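Local structure of carbonic anhydrase (Sordaria macrospora, 4O1J) at residues P178-A183 / R187-H192. The protein probably catalyses the reversible hydration of carbon dioxide to hydrogencarbonate, as a zinc-dependent carbonic anhydrase of the beta class. Residues are numbered along the deposited sequence; the frame is centred on the assembly and turned at random.
Sequences PTIREA and RGLEVH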
ATOM      1  N   PRO A 178       0.260 -16.701   4.266  1.00 33.64           N
ATOM      2  CA  PRO A 178      -0.373 -17.944   3.797  1.00 33.70           C
ATOM      3  C   PRO A 178       0.464 -18.739   2.782  1.00 33.67           C
ATOM      4  O   PRO A 178       0.511 -19.970   2.859  1.00 33.90           O
ATOM      5  CB  PRO A 178      -1.668 -17.454   3.133  1.00 32.93           C
ATOM      6  CG  PRO A 178      -1.848 -16.051   3.582  1.00 32.88           C
ATOM      7  CD  PRO A 178      -0.484 -15.509   3.832  1.00 32.58           C
ATOM      8  N   THR A 179       1.105 -18.049   1.842  1.00 31.73           N
ATOM      9  CA  THR A 179       1.894 -18.718   0.819  1.00 31.59           C
ATOM     10  C   THR A 179       3.114 -19.391   1.432  1.00 31.49           C
ATOM     11  O   THR A 179       3.489 -20.516   1.071  1.00 33.37           O
ATOM     12  CB  THR A 179       2.365 -17.732  -0.259  1.00 32.22           C
ATOM     13  OG1 THR A 179       1.248 -16.977  -0.745  1.00 34.25           O
ATOM     14  CG2 THR A 179       3.022 -18.480  -1.409  1.00 31.60           C
ATOM     15  N   ILE A 180       3.700 -18.697   2.397  1.00 29.94           N
ATOM     16  CA  ILE A 180       4.892 -19.172   3.073  1.00 29.66           C
ATOM     17  C   ILE A 180       4.508 -20.356   3.930  1.00 32.99           C
ATOM     18  O   ILE A 180       5.194 -21.370   3.938  1.00 33.46           O
ATOM     19  CB  ILE A 180       5.535 -18.060   3.930  1.00 26.15           C
ATOM     20  CG1 ILE A 180       6.218 -17.031   3.019  1.00 24.20           C
ATOM     21  CG2 ILE A 180       6.537 -18.642   4.908  1.00 24.49           C
ATOM     22  CD1 ILE A 180       6.787 -15.843   3.746  1.00 24.27           C
ATOM     23  N   ARG A 181       3.366 -20.237   4.595  1.00 35.62           N
ATOM     24  CA  ARG A 181       2.885 -21.251   5.521  1.00 38.65           C
ATOM     25  C   ARG A 181       2.515 -22.550   4.798  1.00 40.56           C
ATOM     26  O   ARG A 181       2.841 -23.661   5.256  1.00 41.36           O
ATOM     27  CB  ARG A 181       1.680 -20.677   6.272  1.00 40.86           C
ATOM     28  CG  ARG A 181       1.106 -21.530   7.368  1.00 44.57           C
ATOM     29  CD  ARG A 181      -0.055 -20.803   8.035  1.00 47.23           C
ATOM     30  NE  ARG A 181       0.376 -19.830   9.038  1.00 48.34           N
ATOM     31  CZ  ARG A 181       0.251 -20.010  10.351  1.00 49.27           C
ATOM     32  NH1 ARG A 181      -0.292 -21.127  10.821  1.00 49.92           N
ATOM     33  NH2 ARG A 181       0.660 -19.074  11.199  1.00 49.12           N
ATOM     34  N   GLU A 182       1.874 -22.410   3.641  1.00 41.08           N
ATOM     35  CA  GLU A 182       1.556 -23.566   2.822  1.00 42.09           C
ATOM     36  C   GLU A 182       2.828 -24.224   2.316  1.00 39.12           C
ATOM     37  O   GLU A 182       2.998 -25.438   2.448  1.00 39.02           O
ATOM     38  CB  GLU A 182       0.663 -23.172   1.648  1.00 46.83           C
ATOM     39  CG  GLU A 182      -0.745 -22.783   2.048  1.00 52.52           C
ATOM     40  CD  GLU A 182      -1.555 -22.270   0.873  1.00 56.69           C
ATOM     41  OE1 GLU A 182      -2.699 -21.807   1.090  1.00 57.35           O
ATOM     42  OE2 GLU A 182      -1.048 -22.342  -0.269  1.00 58.24           O
ATOM     43  N   ALA A 183       3.749 -23.406   1.807  1.00 36.08           N
ATOM     44  CA  ALA A 183       4.981 -23.929   1.235  1.00 33.48           C
ATOM     45  C   ALA A 183       5.822 -24.634   2.299  1.00 33.20           C
ATOM     46  O   ALA A 183       6.553 -25.580   2.000  1.00 33.45           O
ATOM     47  CB  ALA A 183       5.768 -22.819   0.578  1.00 32.04           C
ATOM     48  N   ARG A 187       6.286 -28.290   1.050  1.00 42.57           N
ATOM     49  CA  ARG A 187       7.581 -28.322   0.358  1.00 41.25           C
ATOM     50  C   ARG A 187       8.770 -28.256   1.305  1.00 39.27           C
ATOM     51  O   ARG A 187       9.912 -28.415   0.883  1.00 38.94           O
ATOM     52  CB  ARG A 187       7.728 -27.155  -0.618  1.00 41.26           C
ATOM     53  CG  ARG A 187       6.993 -27.250  -1.924  1.00 42.05           C
ATOM     54  CD  ARG A 187       7.185 -25.938  -2.649  1.00 42.03           C
ATOM     55  NE  ARG A 187       8.444 -25.329  -2.233  1.00 42.83           N
ATOM     56  CZ  ARG A 187       8.751 -24.047  -2.386  1.00 43.32           C
ATOM     57  NH1 ARG A 187       7.887 -23.220  -2.959  1.00 43.92           N
ATOM     58  NH2 ARG A 187       9.927 -23.595  -1.970  1.00 42.26           N
ATOM     59  N   GLY A 188       8.509 -27.962   2.571  1.00 37.62           N
ATOM     60  CA  GLY A 188       9.581 -27.793   3.527  1.00 36.37           C
ATOM     61  C   GLY A 188      10.346 -26.516   3.255  1.00 35.77           C
ATOM     62  O   GLY A 188      11.574 -26.479   3.354  1.00 36.81           O
ATOM     63  N   LEU A 189       9.613 -25.466   2.902  1.00 34.43           N
ATOM     64  CA  LEU A 189      10.210 -24.153   2.741  1.00 33.80           C
ATOM     65  C   LEU A 189      10.802 -23.736   4.079  1.00 35.46           C
ATOM     66  O   LEU A 189      10.205 -23.970   5.135  1.00 35.65           O
ATOM     67  CB  LEU A 189       9.175 -23.136   2.242  1.00 32.79           C
ATOM     68  CG  LEU A 189       9.602 -21.665   2.223  1.00 31.11           C
ATOM     69  CD1 LEU A 189      10.831 -21.481   1.352  1.00 31.14           C
ATOM     70  CD2 LEU A 189       8.475 -20.792   1.719  1.00 29.69           C
ATOM     71  N   GLU A 190      11.992 -23.153   4.046  1.00 36.33           N
ATOM     72  CA  GLU A 190      12.629 -22.729   5.285  1.00 38.35           C
ATOM     73  C   GLU A 190      12.701 -21.216   5.390  1.00 34.97           C
ATOM     74  O   GLU A 190      12.829 -20.521   4.386  1.00 33.51           O
ATOM     75  CB  GLU A 190      14.021 -23.345   5.407  1.00 42.55           C
ATOM     76  CG  GLU A 190      13.990 -24.858   5.553  1.00 46.74           C
ATOM     77  CD  GLU A 190      15.332 -25.437   5.953  1.00 49.70           C
ATOM     78  OE1 GLU A 190      15.870 -25.016   6.998  1.00 49.74           O
ATOM     79  OE2 GLU A 190      15.842 -26.316   5.226  1.00 51.37           O
ATOM     80  N   VAL A 191      12.582 -20.714   6.615  1.00 32.09           N
ATOM     81  CA  VAL A 191      12.634 -19.282   6.861  1.00 29.29           C
ATOM     82  C   VAL A 191      13.648 -18.990   7.968  1.00 29.37           C
ATOM     83  O   VAL A 191      13.653 -19.643   9.010  1.00 31.44           O
ATOM     84  CB  VAL A 191      11.250 -18.723   7.245  1.00 25.73           C
ATOM     85  CG1 VAL A 191      11.313 -17.203   7.404  1.00 23.59           C
ATOM     86  CG2 VAL A 191      10.215 -19.112   6.193  1.00 24.17           C
ATOM     87  N   HIS A 192      14.510 -18.008   7.730  1.00 26.95           N
ATOM     88  CA  HIS A 192      15.620 -17.705   8.622  1.00 26.98           C
ATOM     89  C   HIS A 192      15.692 -16.213   8.930  1.00 27.80           C
ATOM     90  O   HIS A 192      15.565 -15.368   8.034  1.00 26.82           O
ATOM     91  CB  HIS A 192      16.941 -18.178   8.007  1.00 26.73           C
ATOM     92  CG  HIS A 192      16.836 -19.490   7.294  1.00 27.15           C
ATOM     93  ND1 HIS A 192      16.940 -20.702   7.942  1.00 27.44           N
ATOM     94  CD2 HIS A 192      16.610 -19.780   5.987  1.00 25.48           C
ATOM     95  CE1 HIS A 192      16.793 -21.683   7.068  1.00 27.04           C
ATOM     96  NE2 HIS A 192      16.591 -21.147   5.875  1.00 26.06           N
TER
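Ala183 O is the backbone anchor between 178-183 and 187-192, accepting Arg187 N at 2.9 Å and Leu189 N at 3.2 Å. The two donors approach from opposite faces of the carbonyl plane, and the bond from Leu189 is the straighter, with an N-H...O angle of 167°. Between them Gly188, at positive phi, leaves the helical conformation and turns the chain back, so that Leu189 and Val191 point their side chains at the helix they have just left. Leu189 packs on Ala183: with CG anti to the backbone N (chi1 171°), its CD2 branch lies 3.6 Å from Ala183 CB. Leu189 CD2 also lies 4.3 Å from Ile180 CG2, one turn earlier in the helix. Ile180 CG2 also meets Val191 CG2 at 3.9 Å, branch against branch, the two side chains crossing at about a right angle. Ile180, Ala183, Leu189 and Val191 thus form a continuous apolar seam from the helix to the start of the strand. At the Ala183 end of this seam the Arg187 chain bends at chi3 and carries its guanidinium across Ala183, whose CB lies 4.1 Å from Arg187 NH1, over one face of the group and toward its rim. This helix-to-strand turn, away from the zinc site, closes the helical connection between strands 106-112 and 190-197, parallel neighbours in the mixed sheet. Ile107 of strand 106-112 touches both Ile180 and Leu189, while Val99 of helix 89-100 touches Ala183, and Val99 O accepts a weak hydrogen bond from Arg187 NH1. Helix 155-176 adds Leu174 against Ile180, and Ile171 and Met175 against Val191.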